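Local coordinates for putative lipoprotein (Bacteroides ovatus, PDB 3OQQ) that is of unknown function but binds calcium ions, is rich in antiparallel beta strands and is probably an extracellular lipoprotein, at residues Asn24-Lys29 against Glu33-Val38; Glu94-Ala99 against Leu328-Gln333; Lys387-Thr392 against Lys421-Phe426; Val399-Arg402 against Asp407-Lys410. All blocks are in the same frame, centred on the assembly; numbering follows the deposited sequence.

Interaction 1: residues Asn24-Lys29 against Glu33-Val38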
loop_
_atom_site.group_PDB
_atom_site.type_symbol
_atom_site.label_atom_id
_atom_site.label_comp_id
_atom_site.label_asym_id
_atom_site.label_seq_id
_atom_site.Cartn_x
_atom_site.Cartn_y
_atom_site.Cartn_z
ATOM N N ASN A 24 -9.729 -16.162 9.997
ATOM C CA ASN A 24 -8.731 -15.209 9.539
ATOM C C ASN A 24 -7.584 -15.974 8.914
ATOM O O ASN A 24 -7.192 -17.001 9.449
ATOM C CB ASN A 24 -8.273 -14.344 10.692
ATOM C CG ASN A 24 -9.373 -13.459 11.205
ATOM O OD1 ASN A 24 -10.065 -12.782 10.448
ATOM N ND2 ASN A 24 -9.596 -13.485 12.497
ATOM N N VAL A 25 -7.097 -15.516 7.746
ATOM C CA VAL A 25 -5.999 -16.164 7.019
ATOM C C VAL A 25 -4.798 -15.216 7.021
ATOM O O VAL A 25 -4.955 -14.034 6.697
ATOM C CB VAL A 25 -6.419 -16.587 5.591
ATOM C CG1 VAL A 25 -5.275 -17.294 4.858
ATOM C CG2 VAL A 25 -7.680 -17.465 5.629
ATOM N N TYR A 26 -3.616 -15.728 7.413
ATOM C CA TYR A 26 -2.360 -14.961 7.532
ATOM C C TYR A 26 -1.245 -15.575 6.682
ATOM O O TYR A 26 -1.246 -16.789 6.456
ATOM C CB TYR A 26 -1.887 -14.955 9.014
ATOM C CG TYR A 26 -2.904 -14.413 10.000
ATOM C CD1 TYR A 26 -3.900 -15.231 10.529
ATOM C CD2 TYR A 26 -2.850 -13.092 10.428
ATOM C CE1 TYR A 26 -4.864 -14.725 11.395
ATOM C CE2 TYR A 26 -3.812 -12.571 11.296
ATOM C CZ TYR A 26 -4.807 -13.396 11.789
ATOM O OH TYR A 26 -5.729 -12.897 12.678
ATOM N N SER A 27 -0.278 -14.760 6.240
ATOM C CA SER A 27 0.874 -15.275 5.476
ATOM C C SER A 27 1.993 -15.747 6.441
ATOM O O SER A 27 3.000 -16.290 5.987
ATOM C CB SER A 27 1.404 -14.200 4.531
ATOM O OG SER A 27 1.818 -13.061 5.269
ATOM N N ASP A 28 1.813 -15.529 7.763
ATOM C CA ASP A 28 2.778 -15.878 8.821
ATOM C C ASP A 28 2.117 -16.626 9.973
ATOM O O ASP A 28 0.977 -16.307 10.304
ATOM C CB ASP A 28 3.408 -14.584 9.417
ATOM C CG ASP A 28 4.252 -13.729 8.488
ATOM O OD1 ASP A 28 3.732 -13.293 7.431
ATOM O OD2 ASP A 28 5.393 -13.399 8.867
ATOM N N LYS A 29 2.866 -17.564 10.626
ATOM C CA LYS A 29 2.457 -18.324 11.823
ATOM C C LYS A 29 1.963 -17.366 12.905
ATOM O O LYS A 29 1.034 -17.677 13.654
ATOM C CB LYS A 29 3.645 -19.145 12.375
ATOM C CG LYS A 29 3.914 -20.453 11.654
ATOM C CD LYS A 29 5.306 -20.991 11.964
ATOM C CE LYS A 29 5.642 -22.190 11.114
ATOM N NZ LYS A 29 6.972 -22.754 11.463
ATOM N N GLU A 33 -1.535 -8.532 12.585
ATOM C CA GLU A 33 -2.431 -7.772 11.737
ATOM C C GLU A 33 -1.792 -7.525 10.361
ATOM O O GLU A 33 -2.464 -7.663 9.333
ATOM C CB GLU A 33 -2.794 -6.437 12.403
ATOM C CG GLU A 33 -3.804 -6.568 13.524
ATOM C CD GLU A 33 -4.448 -5.263 13.954
ATOM O OE1 GLU A 33 -3.763 -4.213 13.940
ATOM O OE2 GLU A 33 -5.644 -5.297 14.321
ATOM N N ALA A 34 -0.490 -7.185 10.354
ATOM C CA ALA A 34 0.267 -6.931 9.132
ATOM C C ALA A 34 0.238 -8.138 8.180
ATOM O O ALA A 34 0.162 -7.957 6.961
ATOM C CB ALA A 34 1.707 -6.599 9.483
ATOM N N SER A 35 0.291 -9.364 8.741
ATOM C CA SER A 35 0.348 -10.597 7.951
ATOM C C SER A 35 -1.050 -11.107 7.539
ATOM O O SER A 35 -1.119 -12.057 6.759
ATOM C CB SER A 35 1.130 -11.677 8.705
ATOM O OG SER A 35 0.334 -12.366 9.651
ATOM N N LEU A 36 -2.160 -10.479 8.039
ATOM C CA LEU A 36 -3.515 -10.867 7.631
ATOM C C LEU A 36 -3.694 -10.607 6.134
ATOM O O LEU A 36 -3.374 -9.514 5.642
ATOM C CB LEU A 36 -4.574 -10.097 8.428
ATOM C CG LEU A 36 -5.992 -10.637 8.370
ATOM C CD1 LEU A 36 -6.608 -10.618 9.721
ATOM C CD2 LEU A 36 -6.856 -9.805 7.416
ATOM N N LEU A 37 -4.168 -11.621 5.418
ATOM C CA LEU A 37 -4.432 -11.558 3.975
ATOM C C LEU A 37 -5.929 -11.380 3.717
ATOM O O LEU A 37 -6.319 -10.583 2.874
ATOM C CB LEU A 37 -3.944 -12.839 3.312
ATOM C CG LEU A 37 -2.458 -13.138 3.430
ATOM C CD1 LEU A 37 -2.196 -14.553 3.026
ATOM C CD2 LEU A 37 -1.625 -12.158 2.582
ATOM N N VAL A 38 -6.760 -12.135 4.451
ATOM C CA VAL A 38 -8.219 -12.088 4.321
ATOM C C VAL A 38 -8.803 -12.358 5.726
ATOM O O VAL A 38 -8.337 -13.250 6.436
ATOM C CB VAL A 38 -8.770 -13.013 3.180
ATOM C CG1 VAL A 38 -8.541 -14.485 3.463
ATOM C CG2 VAL A 38 -10.241 -12.737 2.878
#
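A beta hairpin with a classic bulge joins Asn24-Lys29 to Glu33-Val38. Leu37 and Val38 both face Val25, and the register slips by one residue between Val25 and Tyr26. The carbonyl of Val25 marks the bulge. Val25 O takes Leu37 N at 2.8 Å and, more weakly, Val38 N at 3.5 Å. Val25 N returns a nearly straight bond to Val38 O (2.9 Å). Ser27 N closes the turn end on Ser35 O at 2.9 Å.

The side chains sort to two faces. On one, Val25 and Val38 lie side by side, with Val25 CB 3.7 Å from Val38 CG1. On the other, the Tyr26 ring meets Leu36, and Tyr26 CE2 comes within 3.8 Å of Leu36 CD1. Leu36 CG stands anti to its own backbone N (chi1 -165°), which carries the branch along the outer half of the ring as far as the Tyr26 hydroxyl. Ser35 OG sits at the ring edge, near its plane, 3.4 Å from Tyr26 CD2. The main bond of Ser35 OG goes to Ser32 O, within the connecting turn. Ser27 OG donates to Asp28 OD1.

Strand 23-26 pairs on its other side with strand 59-65, and strand 36-41 continues the pairing to strand 122-131. Leu37 and Val38 also pack on side chains of strand 46-54, so the Val25 face is buried.

Interaction 2: residues Glu94-Ala99 against Leu328-Gln333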
loop_
_atom_site.group_PDB
_atom_site.type_symbol
_atom_site.label_atom_id
_atom_site.label_comp_id
_atom_site.label_asym_id
_atom_site.label_seq_id
_atom_site.Cartn_x
_atom_site.Cartn_y
_atom_site.Cartn_z
ATOM N N GLU A 94 8.240 -7.145 -8.276
ATOM C CA GLU A 94 7.133 -7.569 -7.397
ATOM C C GLU A 94 7.684 -8.374 -6.226
ATOM O O GLU A 94 8.497 -9.274 -6.456
ATOM C CB GLU A 94 6.128 -8.473 -8.168
ATOM C CG GLU A 94 5.465 -7.842 -9.383
ATOM C CD GLU A 94 6.159 -8.075 -10.712
ATOM O OE1 GLU A 94 7.317 -8.559 -10.736
ATOM O OE2 GLU A 94 5.544 -7.717 -11.739
ATOM N N THR A 95 7.262 -8.065 -4.985
ATOM C CA THR A 95 7.662 -8.859 -3.811
ATOM C C THR A 95 6.464 -9.722 -3.410
ATOM O O THR A 95 6.473 -10.369 -2.363
ATOM C CB THR A 95 8.162 -8.004 -2.655
ATOM O OG1 THR A 95 7.184 -7.003 -2.340
ATOM C CG2 THR A 95 9.510 -7.392 -2.927
ATOM N N ASN A 96 5.433 -9.734 -4.265
ATOM C CA ASN A 96 4.219 -10.499 -4.046
ATOM C C ASN A 96 3.902 -11.353 -5.269
ATOM O O ASN A 96 4.573 -11.224 -6.290
ATOM C CB ASN A 96 3.054 -9.567 -3.708
ATOM C CG ASN A 96 2.786 -8.440 -4.702
ATOM O OD1 ASN A 96 3.034 -8.541 -5.908
ATOM N ND2 ASN A 96 2.260 -7.327 -4.204
ATOM N N ARG A 97 2.874 -12.206 -5.168
ATOM C CA ARG A 97 2.382 -13.071 -6.240
ATOM C C ARG A 97 0.920 -13.454 -5.955
ATOM O O ARG A 97 0.461 -13.321 -4.815
ATOM C CB ARG A 97 3.264 -14.327 -6.372
ATOM C CG ARG A 97 3.046 -15.365 -5.271
ATOM C CD ARG A 97 3.870 -16.613 -5.472
ATOM N NE ARG A 97 3.680 -17.554 -4.370
ATOM C CZ ARG A 97 3.055 -18.719 -4.486
ATOM N NH1 ARG A 97 2.582 -19.113 -5.661
ATOM N NH2 ARG A 97 2.919 -19.511 -3.434
ATOM N N LEU A 98 0.200 -13.928 -6.980
ATOM C CA LEU A 98 -1.162 -14.436 -6.837
ATOM C C LEU A 98 -1.097 -15.902 -6.493
ATOM O O LEU A 98 -0.306 -16.656 -7.081
ATOM C CB LEU A 98 -1.993 -14.253 -8.114
ATOM C CG LEU A 98 -2.585 -12.890 -8.368
ATOM C CD1 LEU A 98 -3.286 -12.870 -9.715
ATOM C CD2 LEU A 98 -3.513 -12.452 -7.236
ATOM N N ALA A 99 -1.924 -16.320 -5.533
ATOM C CA ALA A 99 -1.982 -17.725 -5.144
ATOM C C ALA A 99 -3.398 -18.072 -4.756
ATOM O O ALA A 99 -4.238 -17.179 -4.566
ATOM C CB ALA A 99 -1.010 -18.010 -4.006
ATOM N N LEU A 328 -6.088 -7.656 -5.079
ATOM C CA LEU A 328 -5.591 -8.827 -5.783
ATOM C C LEU A 328 -4.503 -8.468 -6.788
ATOM O O LEU A 328 -3.410 -9.042 -6.711
ATOM C CB LEU A 328 -6.735 -9.622 -6.455
ATOM C CG LEU A 328 -7.767 -10.286 -5.497
ATOM C CD1 LEU A 328 -8.737 -11.174 -6.255
ATOM C CD2 LEU A 328 -7.090 -11.082 -4.372
ATOM N N ASP A 329 -4.765 -7.516 -7.694
ATOM C CA ASP A 329 -3.772 -7.125 -8.696
ATOM C C ASP A 329 -2.845 -5.990 -8.180
ATOM O O ASP A 329 -3.250 -4.821 -8.088
ATOM C CB ASP A 329 -4.465 -6.725 -10.004
ATOM C CG ASP A 329 -3.545 -6.506 -11.191
ATOM O OD1 ASP A 329 -2.305 -6.556 -11.006
ATOM O OD2 ASP A 329 -4.060 -6.207 -12.285
ATOM N N THR A 330 -1.575 -6.339 -7.909
ATOM C CA THR A 330 -0.566 -5.387 -7.428
ATOM C C THR A 330 -0.409 -4.199 -8.401
ATOM O O THR A 330 -0.134 -3.093 -7.948
ATOM C CB THR A 330 0.789 -6.091 -7.167
ATOM O OG1 THR A 330 1.658 -5.173 -6.518
ATOM C CG2 THR A 330 1.454 -6.653 -8.427
ATOM N N ASN A 331 -0.623 -4.434 -9.726
ATOM C CA ASN A 331 -0.481 -3.430 -10.784
ATOM C C ASN A 331 -1.574 -2.367 -10.763
ATOM O O ASN A 331 -1.414 -1.365 -11.448
ATOM C CB ASN A 331 -0.422 -4.081 -12.156
ATOM C CG ASN A 331 0.700 -5.086 -12.291
ATOM O OD1 ASN A 331 0.463 -6.273 -12.486
ATOM N ND2 ASN A 331 1.939 -4.638 -12.150
ATOM N N ARG A 332 -2.640 -2.547 -9.968
ATOM C CA ARG A 332 -3.726 -1.560 -9.839
ATOM C C ARG A 332 -3.399 -0.496 -8.745
ATOM O O ARG A 332 -4.052 0.549 -8.673
ATOM C CB ARG A 332 -5.074 -2.258 -9.553
ATOM C CG ARG A 332 -5.561 -3.167 -10.683
ATOM C CD ARG A 332 -6.236 -2.415 -11.788
ATOM N NE ARG A 332 -6.776 -3.314 -12.809
ATOM C CZ ARG A 332 -7.321 -2.913 -13.956
ATOM N NH1 ARG A 332 -7.418 -1.617 -14.239
ATOM N NH2 ARG A 332 -7.767 -3.803 -14.832
ATOM N N GLN A 333 -2.376 -0.765 -7.911
ATOM C CA GLN A 333 -1.963 0.163 -6.875
ATOM C C GLN A 333 -0.852 1.009 -7.450
ATOM O O GLN A 333 0.318 0.683 -7.310
ATOM C CB GLN A 333 -1.541 -0.577 -5.602
ATOM C CG GLN A 333 -2.506 -1.683 -5.170
ATOM C CD GLN A 333 -1.941 -2.488 -4.030
ATOM O OE1 GLN A 333 -0.750 -2.409 -3.705
ATOM N NE2 GLN A 333 -2.782 -3.283 -3.396
#
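Thr330, Leu98 and Asn96 carry most of this contact. Thr330 turns its side chain to Asn96, and the two cross at a slant. The amide of Asn96 lies close to both branches of the threonine. Asn96 ND2 gives a weak hydrogen bond to Thr330 OG1 at 3.2 Å, with an N-H...O angle of 167°. Asn96 OD1 rests 3.5 Å from the methyl Thr330 CG2. Thr330 OG1 extends away from its own backbone N (chi1 -171°), toward the asparagine. The same hydroxyl has a stronger partner in Lys387 NZ, so the asparagine bond is a secondary one.

Residues 328-333 lead from helix 314-328 into strand 333-339. Asp329 leaves the helical conformation and forms an Asx turn, with Asp329 OD1 accepting from Asn331 N at 3.0 Å. A short 3-10 turn follows over residues 330-332. It presents Thr330 to the start of strand 96-104.

Further along that strand, Leu98 reaches the end of the helix. The methyl Leu98 CD2 lies 3.5 Å from the backbone oxygen Leu328 O and 4.4 Å from Leu328 CB. The methyl thus lies against the last carbonyl of the helix, with only a distant apolar contact to CB. Glu94 adds a distant touch, its CG being 4.3 Å from Thr330 CG2, while its carboxylate OE1 accepts a hydrogen bond from Asn92 N. On strand 46-54, Asn52 touches Asn96 and Thr50 touches Leu98.

Interaction 3: residues Lys387-Thr392 against Lys421-Phe426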
loop_
_atom_site.group_PDB
_atom_site.type_symbol
_atom_site.label_atom_id
_atom_site.label_comp_id
_atom_site.label_asym_id
_atom_site.label_seq_id
_atom_site.Cartn_x
_atom_site.Cartn_y
_atom_site.Cartn_z
ATOM N N LYS A 387 8.075 -1.482 -3.993
ATOM C CA LYS A 387 7.000 -1.741 -3.041
ATOM C C LYS A 387 7.368 -3.023 -2.311
ATOM O O LYS A 387 7.518 -4.094 -2.917
ATOM C CB LYS A 387 5.657 -1.835 -3.759
ATOM C CG LYS A 387 4.460 -1.930 -2.824
ATOM C CD LYS A 387 3.183 -1.785 -3.644
ATOM C CE LYS A 387 2.693 -3.080 -4.233
ATOM N NZ LYS A 387 1.418 -2.883 -4.970
ATOM N N LEU A 388 7.553 -2.888 -1.000
ATOM C CA LEU A 388 8.123 -3.935 -0.159
ATOM C C LEU A 388 7.232 -4.376 1.002
ATOM O O LEU A 388 6.350 -3.616 1.397
ATOM C CB LEU A 388 9.452 -3.346 0.424
ATOM C CG LEU A 388 10.413 -2.648 -0.571
ATOM C CD1 LEU A 388 11.640 -2.149 0.113
ATOM C CD2 LEU A 388 10.847 -3.586 -1.702
ATOM N N PRO A 389 7.528 -5.530 1.664
ATOM C CA PRO A 389 6.788 -5.881 2.898
ATOM C C PRO A 389 6.857 -4.728 3.894
ATOM O O PRO A 389 7.876 -4.027 3.966
ATOM C CB PRO A 389 7.519 -7.134 3.382
ATOM C CG PRO A 389 8.013 -7.760 2.111
ATOM C CD PRO A 389 8.540 -6.578 1.355
ATOM N N VAL A 390 5.760 -4.484 4.601
ATOM C CA VAL A 390 5.559 -3.284 5.438
ATOM C C VAL A 390 6.671 -3.078 6.491
ATOM O O VAL A 390 7.083 -1.937 6.708
ATOM C CB VAL A 390 4.137 -3.201 6.054
ATOM C CG1 VAL A 390 3.871 -4.343 7.040
ATOM C CG2 VAL A 390 3.878 -1.823 6.678
ATOM N N GLY A 391 7.194 -4.155 7.052
ATOM C CA GLY A 391 8.267 -4.046 8.043
ATOM C C GLY A 391 9.637 -3.664 7.508
ATOM O O GLY A 391 10.549 -3.452 8.306
ATOM N N THR A 392 9.820 -3.578 6.168
ATOM C CA THR A 392 11.151 -3.301 5.600
ATOM C C THR A 392 11.624 -1.908 5.976
ATOM O O THR A 392 10.910 -0.910 5.761
ATOM C CB THR A 392 11.191 -3.519 4.096
ATOM O OG1 THR A 392 10.604 -4.785 3.809
ATOM C CG2 THR A 392 12.624 -3.452 3.526
ATOM N N LYS A 421 13.475 -13.439 -0.268
ATOM C CA LYS A 421 13.360 -12.835 1.064
ATOM C C LYS A 421 14.586 -11.947 1.356
ATOM O O LYS A 421 15.004 -11.812 2.503
ATOM C CB LYS A 421 13.189 -13.917 2.140
ATOM C CG LYS A 421 11.778 -14.499 2.189
ATOM C CD LYS A 421 11.835 -15.890 2.808
ATOM C CE LYS A 421 10.785 -16.181 3.839
ATOM N NZ LYS A 421 10.874 -17.594 4.309
ATOM N N TRP A 422 15.102 -11.277 0.323
ATOM C CA TRP A 422 16.257 -10.393 0.430
ATOM C C TRP A 422 16.043 -9.282 1.463
ATOM O O TRP A 422 17.024 -8.876 2.092
ATOM C CB TRP A 422 16.598 -9.767 -0.934
ATOM C CG TRP A 422 15.500 -8.913 -1.490
ATOM C CD1 TRP A 422 14.501 -9.303 -2.329
ATOM C CD2 TRP A 422 15.280 -7.518 -1.223
ATOM N NE1 TRP A 422 13.700 -8.232 -2.640
ATOM C CE2 TRP A 422 14.159 -7.120 -1.982
ATOM C CE3 TRP A 422 15.949 -6.551 -0.438
ATOM C CZ2 TRP A 422 13.642 -5.809 -1.934
ATOM C CZ3 TRP A 422 15.415 -5.267 -0.359
ATOM C CH2 TRP A 422 14.303 -4.895 -1.139
ATOM N N TYR A 423 14.773 -8.784 1.599
ATOM C CA TYR A 423 14.351 -7.683 2.486
ATOM C C TYR A 423 14.480 -8.049 3.968
ATOM O O TYR A 423 14.526 -7.151 4.808
ATOM C CB TYR A 423 12.910 -7.244 2.182
ATOM C CG TYR A 423 11.959 -8.409 1.991
ATOM C CD1 TYR A 423 11.468 -9.121 3.082
ATOM C CD2 TYR A 423 11.535 -8.786 0.723
ATOM C CE1 TYR A 423 10.633 -10.222 2.911
ATOM C CE2 TYR A 423 10.663 -9.857 0.543
ATOM C CZ TYR A 423 10.225 -10.582 1.642
ATOM O OH TYR A 423 9.368 -11.647 1.477
ATOM N N GLU A 424 14.557 -9.360 4.282
ATOM C CA GLU A 424 14.757 -9.858 5.636
ATOM C C GLU A 424 16.243 -9.713 6.036
ATOM O O GLU A 424 16.567 -9.776 7.228
ATOM C CB GLU A 424 14.323 -11.342 5.747
ATOM C CG GLU A 424 12.823 -11.556 5.680
ATOM C CD GLU A 424 12.273 -12.942 5.960
ATOM O OE1 GLU A 424 13.067 -13.897 6.119
ATOM O OE2 GLU A 424 11.031 -13.075 5.995
ATOM N N ASN A 425 17.147 -9.557 5.053
ATOM C CA ASN A 425 18.579 -9.467 5.361
ATOM C C ASN A 425 19.051 -8.012 5.289
ATOM O O ASN A 425 19.663 -7.603 4.311
ATOM C CB ASN A 425 19.421 -10.394 4.442
ATOM C CG ASN A 425 20.919 -10.375 4.730
ATOM O OD1 ASN A 425 21.378 -10.072 5.839
ATOM N ND2 ASN A 425 21.721 -10.706 3.744
ATOM N N PHE A 426 18.734 -7.224 6.322
ATOM C CA PHE A 426 19.141 -5.821 6.356
ATOM C C PHE A 426 20.362 -5.669 7.235
ATOM O O PHE A 426 20.559 -6.467 8.135
ATOM C CB PHE A 426 17.984 -4.931 6.876
ATOM C CG PHE A 426 17.540 -5.249 8.292
ATOM C CD1 PHE A 426 16.576 -6.219 8.534
ATOM C CD2 PHE A 426 18.098 -4.587 9.377
ATOM C CE1 PHE A 426 16.178 -6.520 9.834
ATOM C CE2 PHE A 426 17.714 -4.903 10.681
ATOM C CZ PHE A 426 16.750 -5.861 10.899
#
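Pro389 sets its CG-CD edge on one face of Tyr423. Its CG sits over the centre of the ring, 3.5 Å from the centroid and 8° off the ring normal, which makes a CH-pi contact. Pro389 CD lies over the CD2 side of the same face, 3.8 Å from Tyr423 CD2. Beside this pair, Leu388 meets Trp422. The methyl Leu388 CD2 comes to the edge of the indole near its plane, 3.6 Å from Trp422 CZ2. Thr392 completes the first shell, with its OG1 3.7 Å from Tyr423 CB.

The next layer fixes these groups. Strand 385-388 ends at Leu388, and residues Pro389 to Thr392 form a type I turn. Pro389 O receives two bonds from the same face of its carbonyl plane, from Thr392 N at 3.0 Å and from Thr392 OG1 at 2.8 Å. The N bond closes the turn; the OG1 bond ties the side chain back and helps hold it beside Tyr423. On residues 421-426, Tyr423 lies in a short 3-10 turn. Tyr423 CG lies between its backbone N and carbonyl carbon (chi1 44°), which folds the ring back over Lys421. Lys421 CA covers the face opposite Pro389, toward its rim.

Farther out, Trp422 meets the rings of Trp411, Phe408 and Tyr405, and Leu388 packs on Val128 and Met130 of strand 122-131. No hydrogen bond crosses between the two segments. The join is therefore mainly apolar, aliphatic groups against aromatic rings, and probably rests on shape fit. Polar bonds shape the turns within each segment, and others, such as Thr392 O with Arg183, run to other parts of the fold.

Interaction 4: residues Val399-Arg402 against Asp407-Lys410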
loop_
_atom_site.group_PDB
_atom_site.type_symbol
_atom_site.label_atom_id
_atom_site.label_comp_id
_atom_site.label_asym_id
_atom_site.label_seq_id
_atom_site.Cartn_x
_atom_site.Cartn_y
_atom_site.Cartn_z
ATOM N N VAL A 399 23.322 6.242 1.929
ATOM C CA VAL A 399 23.805 4.865 2.031
ATOM C C VAL A 399 23.239 4.106 0.812
ATOM O O VAL A 399 22.008 4.067 0.654
ATOM C CB VAL A 399 23.441 4.170 3.380
ATOM C CG1 VAL A 399 23.695 2.667 3.313
ATOM C CG2 VAL A 399 24.194 4.790 4.553
ATOM N N PRO A 400 24.093 3.505 -0.058
ATOM C CA PRO A 400 23.556 2.750 -1.212
ATOM C C PRO A 400 22.582 1.657 -0.770
ATOM O O PRO A 400 22.894 0.917 0.160
ATOM C CB PRO A 400 24.815 2.145 -1.858
ATOM C CG PRO A 400 25.933 3.038 -1.440
ATOM C CD PRO A 400 25.572 3.446 -0.021
ATOM N N PHE A 401 21.405 1.555 -1.425
ATOM C CA PHE A 401 20.381 0.550 -1.085
ATOM C C PHE A 401 20.962 -0.874 -1.048
ATOM O O PHE A 401 20.734 -1.582 -0.075
ATOM C CB PHE A 401 19.173 0.617 -2.037
ATOM C CG PHE A 401 17.954 -0.060 -1.440
ATOM C CD1 PHE A 401 17.295 0.494 -0.343
ATOM C CD2 PHE A 401 17.506 -1.275 -1.931
ATOM C CE1 PHE A 401 16.190 -0.152 0.233
ATOM C CE2 PHE A 401 16.390 -1.918 -1.362
ATOM C CZ PHE A 401 15.735 -1.350 -0.295
ATOM N N ARG A 402 21.791 -1.254 -2.053
ATOM C CA ARG A 402 22.457 -2.562 -2.166
ATOM C C ARG A 402 23.420 -2.839 -0.943
ATOM O O ARG A 402 23.738 -4.000 -0.679
ATOM C CB ARG A 402 23.227 -2.639 -3.499
ATOM C CG ARG A 402 24.562 -1.904 -3.452
ATOM C CD ARG A 402 25.127 -1.541 -4.784
ATOM N NE ARG A 402 25.631 -2.693 -5.504
ATOM C CZ ARG A 402 26.457 -2.620 -6.542
ATOM N NH1 ARG A 402 26.916 -1.442 -6.955
ATOM N NH2 ARG A 402 26.841 -3.721 -7.167
ATOM N N ASP A 407 21.550 -8.765 -0.250
ATOM C CA ASP A 407 20.992 -9.767 -1.169
ATOM C C ASP A 407 20.080 -9.146 -2.248
ATOM O O ASP A 407 19.542 -9.882 -3.086
ATOM C CB ASP A 407 20.235 -10.824 -0.383
ATOM C CG ASP A 407 21.167 -11.659 0.469
ATOM O OD1 ASP A 407 22.353 -11.785 0.100
ATOM O OD2 ASP A 407 20.709 -12.188 1.487
ATOM N N PHE A 408 19.901 -7.800 -2.227
ATOM C CA PHE A 408 19.036 -7.087 -3.182
ATOM C C PHE A 408 19.448 -7.341 -4.639
ATOM O O PHE A 408 18.595 -7.759 -5.423
ATOM C CB PHE A 408 19.007 -5.568 -2.909
ATOM C CG PHE A 408 18.087 -4.751 -3.804
ATOM C CD1 PHE A 408 16.705 -4.909 -3.745
ATOM C CD2 PHE A 408 18.604 -3.812 -4.691
ATOM C CE1 PHE A 408 15.860 -4.147 -4.558
ATOM C CE2 PHE A 408 17.756 -3.037 -5.483
ATOM C CZ PHE A 408 16.390 -3.198 -5.402
ATOM N N THR A 409 20.729 -7.084 -5.008
ATOM C CA THR A 409 21.146 -7.240 -6.425
ATOM C C THR A 409 21.025 -8.690 -6.881
ATOM O O THR A 409 20.702 -8.917 -8.049
ATOM C CB THR A 409 22.537 -6.671 -6.723
ATOM O OG1 THR A 409 23.500 -7.480 -6.068
ATOM C CG2 THR A 409 22.675 -5.204 -6.284
ATOM N N LYS A 410 21.196 -9.654 -5.956
ATOM C CA LYS A 410 21.032 -11.086 -6.271
ATOM C C LYS A 410 19.600 -11.359 -6.756
ATOM O O LYS A 410 19.413 -12.070 -7.733
ATOM C CB LYS A 410 21.379 -11.977 -5.069
ATOM C CG LYS A 410 22.873 -12.183 -4.880
ATOM C CD LYS A 410 23.158 -12.927 -3.576
ATOM C CE LYS A 410 24.634 -13.094 -3.340
ATOM N NZ LYS A 410 24.920 -13.598 -1.967
HETATM O O HOH W 1 22.491 -6.235 -3.003
HETATM O O HOH W 2 25.951 -6.062 -6.169
#
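The Phe401 ring turns its edge to the face of Phe408 in a T-shaped pair. The centroids are 5.0 Å apart and the planes meet at 85°. Phe401 CD2 stands over the centre of the Phe408 ring, and Phe401 CE2 is 3.8 Å from Phe408 CD1. Both side chains run with CG anti to the backbone N (chi1 -161° and -177°), which brings the rings together between the two short helices. Trp422 makes another edge-to-face meeting with Phe408, and Tyr405 lies against Phe401.

The guanidinium of Arg402 has water 2 at its edge, in its plane. Arg402 NH2 donates to this water at 2.7 Å, and the water also bonds Thr409 OG1 at 2.8 Å. The methyl Thr409 CG2 lies 3.8 Å from Arg402 CB, so the arginine stem and the threonine touch directly while their polar ends meet through water. Water 1 accepts from Thr409 N at 2.8 Å and also donates to Arg402 O.

Pro400 is the N-cap of helix 401-404, and helix 408-413 follows after a short turn. Arg402 NH1 also has a long, weak ion pair with Asp144. The two helix starts meet through a buried aromatic pair and, beside it, through water-bridged polar groups. No direct hydrogen bond crosses between the segments. The polar link between them runs through the two waters, and the bond from water 1 to Arg402 O is weak.

Lys387 of interaction 3 reaches interaction 2. Its NZ lies 2.6 Å from Gln333 OE1 and 2.8 Å from Thr330 OG1, both probable hydrogen bonds. Interaction 4 is nested in the chain loop that interaction 3 closes, and their centres are 12 Å apart. Trp422 joins them, with Trp422 CH2 3.5 Å from Phe408 CD1 and Trp422 CZ3 3.6 Å from Phe401 CE2. Interaction 1 reaches interaction 3 through Ala34 CB and Val390 CG1, 4.0 Å apart. It stays about 17 Å from interaction 4 at the nearest atoms. The Phe401 side chain is about 9 Å from a bound calcium ion, and the Leu388 side chain is about 14 Å from a bound calcium ion.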